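Local coordinates for protein prolyl-tRNA synthetase (Naegleria fowleri, PDB 6UYH) that probably attaches proline to its cognate tRNA in an ATP-dependent reaction, as a class II aminoacyl-tRNA synthetase, and here binds the inhibitor halofuginone together with an ATP analogue, at residues K400-D403 / S404-K408; L188-Y191 / K192-Y195. All coordinates share one frame; numbering follows the deposited sequence.

Contact 1 of 2, residues K400-D403 / S404-K408; sequences KIHD and SMLNK. With EDO (1,2-ethanediol), chain Z; EDO (1,2-ethanediol), chain B.
I401 lies alongside M405 one turn further on, the two side chains pointing the same way, with the methyl CG2 of I401 3.8 Å from the sulfur SD of M405. This is an i to i+4 pairing within the amphipathic α-helix 391-415. The helical frame comes from the amides of S404, M405, L406 and N407, which bond to the carbonyls of K400, I401, H402 and D403, as in M405 N to I401 O at 3.0 Å. Branched isoleucine and flexible methionine suit the buried side, where I401 also meets R375 of strand 370-375. A bend at the last torsion of M405 (chi3 60°) turns its methyl aside from the straight chain. H402, likewise buried, packs against A200 and R294, while its NE2 lies 4.3 Å from CD2 of L406, which approaches the imidazole obliquely.

A neighbouring strip of the helix surface is polar. Small S404 keeps its hydroxyl close to the backbone: OG stands beside its own N (chi1 -64°) and 3.0 Å from O of K400. OG of S404 also hydrogen-bonds R375, whose guanidinium ties the helix to strand 370-375. K400 extends its long aliphatic stem outward until NZ reaches O2 of one 1,2-ethanediol at 3.2 Å, and a water links NZ, weakly, with OG of S404. A second ethanediol, probably from the crystallisation liquor like the first, spans S404 and N407. Its O1 is 2.7 Å from OG of S404, in a hydrogen bond that either hydroxyl could donate, and the amide ND2 of N407 donates to its O2 over 2.7 Å at an N-H...O angle of 150°.

Contact 2 of 2, residues L188-Y191 / K192-Y195; sequences LELY and KRVY
Four consecutive backbone bonds, from the amides of K192, R193, V194 and Y195 to the carbonyls of L188, E189, L190 and Y191, keep regular α-helical geometry, the last nearly straight, its N-H...O angle 174°. On one side of this turn E189 and K192 lie side by side, three residues apart and pointing the same way. Bends at the second torsion of both chains (67° in E189, -94° in K192) fold their ends together, and NZ of K192 comes 3.3 Å from OE2 of E189 in a salt bridge whose hydrogen bond is weak. A water bridges the pair, donating to OE1 of E189 at 2.9 Å and accepting from NZ of K192. The same OE1 forms a salt bridge with K205, so the carboxylate is shared between two lysines and probably stays ionised.

R193 passes E189 with its stem, CG lying 3.7 Å from OE2, but its guanidinium turns away at the third torsion to pair through NE with E197, one turn on. Its NH1 also comes 4.0 Å from CD2 of L190, a methyl that meets the guanidinium obliquely. L190 and V194 are apolar and suit the side facing helix 49-67, where L190 touches I66 and V194 touches F61. Y191 and Y195 fill the side toward strands 219-227 and 261-272, each combining a broad ring with a hydroxyl that still finds a partner: OH of Y191 bonds Q168 and OH of Y195 bonds the carbonyl of G236, a residue of the ATP-analogue pocket. CD1 at the edge of the Y195 ring lies 3.4 Å from O of Y191. Such a helix, laid against the antiparallel strands that carry the active site, is characteristic of the class II aminoacyl-tRNA synthetase catalytic core.

How the contacts relate
Contact 2 comes first along the chain, in helix 177-198 of the class II core, and contact 1 follows some two hundred residues later in helix 391-415. Their centres are about 17 Å apart and their nearest atoms about 5 Å, without touching. Contact 2 lies against strands 219-227 and 261-272, close to the bound ATP analogue and halofuginone. Contact 1 instead borders strand 370-375 of the five-stranded mixed sheet in the anticodon-binding region. H402 of contact 1 touches A200, just beyond the end of helix 177-198, so this part of the long helix meets the catalytic core as well as the anticodon-binding sheet.

Contact 1 of 2, residues K400-D403 / S404-K408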
loop_
_atom_site.group_PDB
_atom_site.type_symbol
_atom_site.label_atom_id
_atom_site.label_comp_id
_atom_site.label_asym_id
_atom_site.label_seq_id
_atom_site.Cartn_x
_atom_site.Cartn_y
_atom_site.Cartn_z
ATOM N N LYS A 400 -12.266 12.805 -24.746
ATOM C CA LYS A 400 -13.481 12.511 -25.499
ATOM C C LYS A 400 -13.912 11.063 -25.292
ATOM O O LYS A 400 -15.105 10.780 -25.134
ATOM C CB LYS A 400 -13.252 12.807 -26.985
ATOM C CG LYS A 400 -14.507 12.899 -27.826
ATOM C CD LYS A 400 -14.178 13.127 -29.305
ATOM C CE LYS A 400 -15.296 13.899 -30.003
ATOM N NZ LYS A 400 -15.777 13.249 -31.263
ATOM N N ILE A 401 -12.952 10.133 -25.285
ATOM C CA ILE A 401 -13.268 8.733 -25.017
ATOM C C ILE A 401 -13.839 8.581 -23.612
ATOM O O ILE A 401 -14.859 7.912 -23.404
ATOM C CB ILE A 401 -12.022 7.853 -25.219
ATOM C CG1 ILE A 401 -11.666 7.763 -26.705
ATOM C CG2 ILE A 401 -12.235 6.461 -24.641
ATOM C CD1 ILE A 401 -10.351 7.032 -26.968
ATOM N N HIS A 402 -13.195 9.212 -22.627
ATOM C CA HIS A 402 -13.711 9.151 -21.263
ATOM C C HIS A 402 -15.147 9.661 -21.195
ATOM O O HIS A 402 -16.026 9.015 -20.607
ATOM C CB HIS A 402 -12.833 9.960 -20.309
ATOM C CG HIS A 402 -13.465 10.148 -18.967
ATOM N ND1 HIS A 402 -13.189 9.321 -17.898
ATOM C CD2 HIS A 402 -14.416 11.014 -18.540
ATOM C CE1 HIS A 402 -13.921 9.693 -16.861
ATOM N NE2 HIS A 402 -14.678 10.711 -17.225
ATOM N N ASP A 403 -15.398 10.839 -21.769
ATOM C CA ASP A 403 -16.739 11.415 -21.714
ATOM C C ASP A 403 -17.767 10.501 -22.369
ATOM O O ASP A 403 -18.874 10.331 -21.844
ATOM C CB ASP A 403 -16.741 12.794 -22.377
ATOM C CG ASP A 403 -15.897 13.807 -21.618
ATOM O OD1 ASP A 403 -15.501 13.518 -20.470
ATOM O OD2 ASP A 403 -15.629 14.892 -22.168
ATOM N N SER A 404 -17.421 9.901 -23.510
ATOM C CA SER A 404 -18.363 9.037 -24.216
ATOM C C SER A 404 -18.690 7.796 -23.395
ATOM O O SER A 404 -19.851 7.368 -23.335
ATOM C CB SER A 404 -17.792 8.627 -25.575
ATOM O OG SER A 404 -17.608 9.740 -26.439
ATOM N N MET A 405 -17.669 7.191 -22.779
ATOM C CA MET A 405 -17.877 6.012 -21.945
ATOM C C MET A 405 -18.809 6.327 -20.786
ATOM O O MET A 405 -19.733 5.559 -20.490
ATOM C CB MET A 405 -16.524 5.486 -21.440
ATOM C CG MET A 405 -15.649 4.894 -22.546
ATOM S SD MET A 405 -14.006 4.412 -21.975
ATOM C CE MET A 405 -14.412 3.200 -20.709
ATOM N N LEU A 406 -18.583 7.463 -20.118
ATOM C CA LEU A 406 -19.433 7.842 -18.993
ATOM C C LEU A 406 -20.844 8.195 -19.458
ATOM O O LEU A 406 -21.834 7.799 -18.829
ATOM C CB LEU A 406 -18.795 9.013 -18.240
ATOM C CG LEU A 406 -19.614 9.649 -17.119
ATOM C CD1 LEU A 406 -19.886 8.605 -16.056
ATOM C CD2 LEU A 406 -18.880 10.873 -16.533
ATOM N N ASN A 407 -20.952 8.925 -20.566
ATOM C CA ASN A 407 -22.263 9.328 -21.064
ATOM C C ASN A 407 -23.086 8.127 -21.510
ATOM O O ASN A 407 -24.293 8.071 -21.257
ATOM C CB ASN A 407 -22.096 10.314 -22.219
ATOM C CG ASN A 407 -21.617 11.672 -21.756
ATOM O OD1 ASN A 407 -21.811 12.048 -20.600
ATOM N ND2 ASN A 407 -21.002 12.427 -22.664
ATOM N N LYS A 408 -22.452 7.170 -22.193
ATOM C CA LYS A 408 -23.160 5.968 -22.624
ATOM C C LYS A 408 -23.685 5.184 -21.429
ATOM O O LYS A 408 -24.838 4.736 -21.425
ATOM C CB LYS A 408 -22.231 5.096 -23.471
ATOM C CG LYS A 408 -22.840 3.771 -23.931
ATOM C CD LYS A 408 -21.838 2.948 -24.756
ATOM C CE LYS A 408 -22.490 1.676 -25.301
ATOM N NZ LYS A 408 -21.564 0.777 -26.052
HETATM C C1 EDO Z . -20.884 11.309 -27.317
HETATM O O1 EDO Z . -20.050 10.148 -27.399
HETATM C C2 EDO Z . -21.269 11.555 -25.866
HETATM O O2 EDO Z . -20.225 12.284 -25.213
HETATM C C1 EDO B . -12.663 11.816 -33.061
HETATM O O1 EDO B . -13.572 12.714 -33.707
HETATM C C2 EDO B . -13.266 10.416 -33.032
HETATM O O2 EDO B . -14.495 10.475 -32.302
HETATM O O HOH W 1 -17.202 11.151 -29.280
#

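Contact 2 of 2, residues L188-Y191 / K192-Y195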
loop_
_atom_site.group_PDB
_atom_site.type_symbol
_atom_site.label_atom_id
_atom_site.label_comp_id
_atom_site.label_asym_id
_atom_site.label_seq_id
_atom_site.Cartn_x
_atom_site.Cartn_y
_atom_site.Cartn_z
ATOM N N LEU A 188 -18.529 11.400 0.259
ATOM C CA LEU A 188 -19.438 10.788 -0.711
ATOM C C LEU A 188 -19.250 11.393 -2.100
ATOM O O LEU A 188 -19.284 10.679 -3.111
ATOM C CB LEU A 188 -20.891 10.949 -0.251
ATOM C CG LEU A 188 -21.897 10.108 -1.055
ATOM C CD1 LEU A 188 -21.735 8.630 -0.743
ATOM C CD2 LEU A 188 -23.325 10.575 -0.802
ATOM N N GLU A 189 -19.051 12.711 -2.168
ATOM C CA GLU A 189 -18.757 13.348 -3.447
ATOM C C GLU A 189 -17.417 12.873 -4.011
ATOM O O GLU A 189 -17.282 12.695 -5.225
ATOM C CB GLU A 189 -18.780 14.866 -3.288
ATOM C CG GLU A 189 -18.215 15.656 -4.464
ATOM C CD GLU A 189 -19.046 15.551 -5.740
ATOM O OE1 GLU A 189 -20.169 14.997 -5.712
ATOM O OE2 GLU A 189 -18.580 16.048 -6.784
ATOM N N LEU A 190 -16.417 12.641 -3.153
ATOM C CA LEU A 190 -15.150 12.113 -3.656
ATOM C C LEU A 190 -15.324 10.716 -4.231
ATOM O O LEU A 190 -14.685 10.371 -5.228
ATOM C CB LEU A 190 -14.083 12.097 -2.559
ATOM C CG LEU A 190 -13.503 13.442 -2.127
ATOM C CD1 LEU A 190 -12.362 13.204 -1.138
ATOM C CD2 LEU A 190 -13.002 14.240 -3.336
ATOM N N TYR A 191 -16.179 9.892 -3.614
ATOM C CA TYR A 191 -16.457 8.582 -4.189
ATOM C C TYR A 191 -17.159 8.718 -5.536
ATOM O O TYR A 191 -16.861 7.971 -6.477
ATOM C CB TYR A 191 -17.306 7.745 -3.229
ATOM C CG TYR A 191 -16.592 7.308 -1.979
ATOM C CD1 TYR A 191 -15.197 7.308 -1.900
ATOM C CD2 TYR A 191 -17.317 6.874 -0.869
ATOM C CE1 TYR A 191 -14.554 6.900 -0.751
ATOM C CE2 TYR A 191 -16.687 6.461 0.274
ATOM C CZ TYR A 191 -15.309 6.471 0.338
ATOM O OH TYR A 191 -14.697 6.046 1.498
ATOM N N LYS A 192 -18.101 9.658 -5.649
ATOM C CA LYS A 192 -18.701 9.923 -6.954
ATOM C C LYS A 192 -17.631 10.318 -7.972
ATOM O O LYS A 192 -17.655 9.863 -9.119
ATOM C CB LYS A 192 -19.769 11.013 -6.824
ATOM C CG LYS A 192 -20.352 11.535 -8.142
ATOM C CD LYS A 192 -19.611 12.779 -8.594
ATOM C CE LYS A 192 -20.447 13.656 -9.507
ATOM N NZ LYS A 192 -19.712 14.933 -9.726
ATOM N N ARG A 193 -16.669 11.154 -7.564
ATOM C CA ARG A 193 -15.628 11.574 -8.502
ATOM C C ARG A 193 -14.715 10.416 -8.898
ATOM O O ARG A 193 -14.266 10.349 -10.048
ATOM C CB ARG A 193 -14.816 12.722 -7.909
ATOM C CG ARG A 193 -15.657 13.975 -7.684
ATOM C CD ARG A 193 -14.793 15.115 -7.172
ATOM N NE ARG A 193 -13.754 15.448 -8.138
ATOM C CZ ARG A 193 -12.614 16.056 -7.831
ATOM N NH1 ARG A 193 -12.363 16.412 -6.576
ATOM N NH2 ARG A 193 -11.726 16.303 -8.779
ATOM N N VAL A 194 -14.401 9.507 -7.968
ATOM C CA VAL A 194 -13.613 8.331 -8.346
ATOM C C VAL A 194 -14.328 7.558 -9.446
ATOM O O VAL A 194 -13.754 7.260 -10.497
ATOM C CB VAL A 194 -13.342 7.422 -7.131
ATOM C CG1 VAL A 194 -12.740 6.068 -7.607
ATOM C CG2 VAL A 194 -12.395 8.104 -6.127
ATOM N N TYR A 195 -15.597 7.223 -9.220
ATOM C CA TYR A 195 -16.314 6.441 -10.218
ATOM C C TYR A 195 -16.443 7.205 -11.533
ATOM O O TYR A 195 -16.135 6.670 -12.604
ATOM C CB TYR A 195 -17.681 6.040 -9.682
ATOM C CG TYR A 195 -17.628 4.787 -8.857
ATOM C CD1 TYR A 195 -17.709 4.830 -7.465
ATOM C CD2 TYR A 195 -17.455 3.546 -9.473
ATOM C CE1 TYR A 195 -17.660 3.658 -6.713
ATOM C CE2 TYR A 195 -17.397 2.382 -8.734
ATOM C CZ TYR A 195 -17.503 2.440 -7.357
ATOM O OH TYR A 195 -17.441 1.265 -6.638
HETATM O O HOH W 2 -21.735 16.257 -7.766
#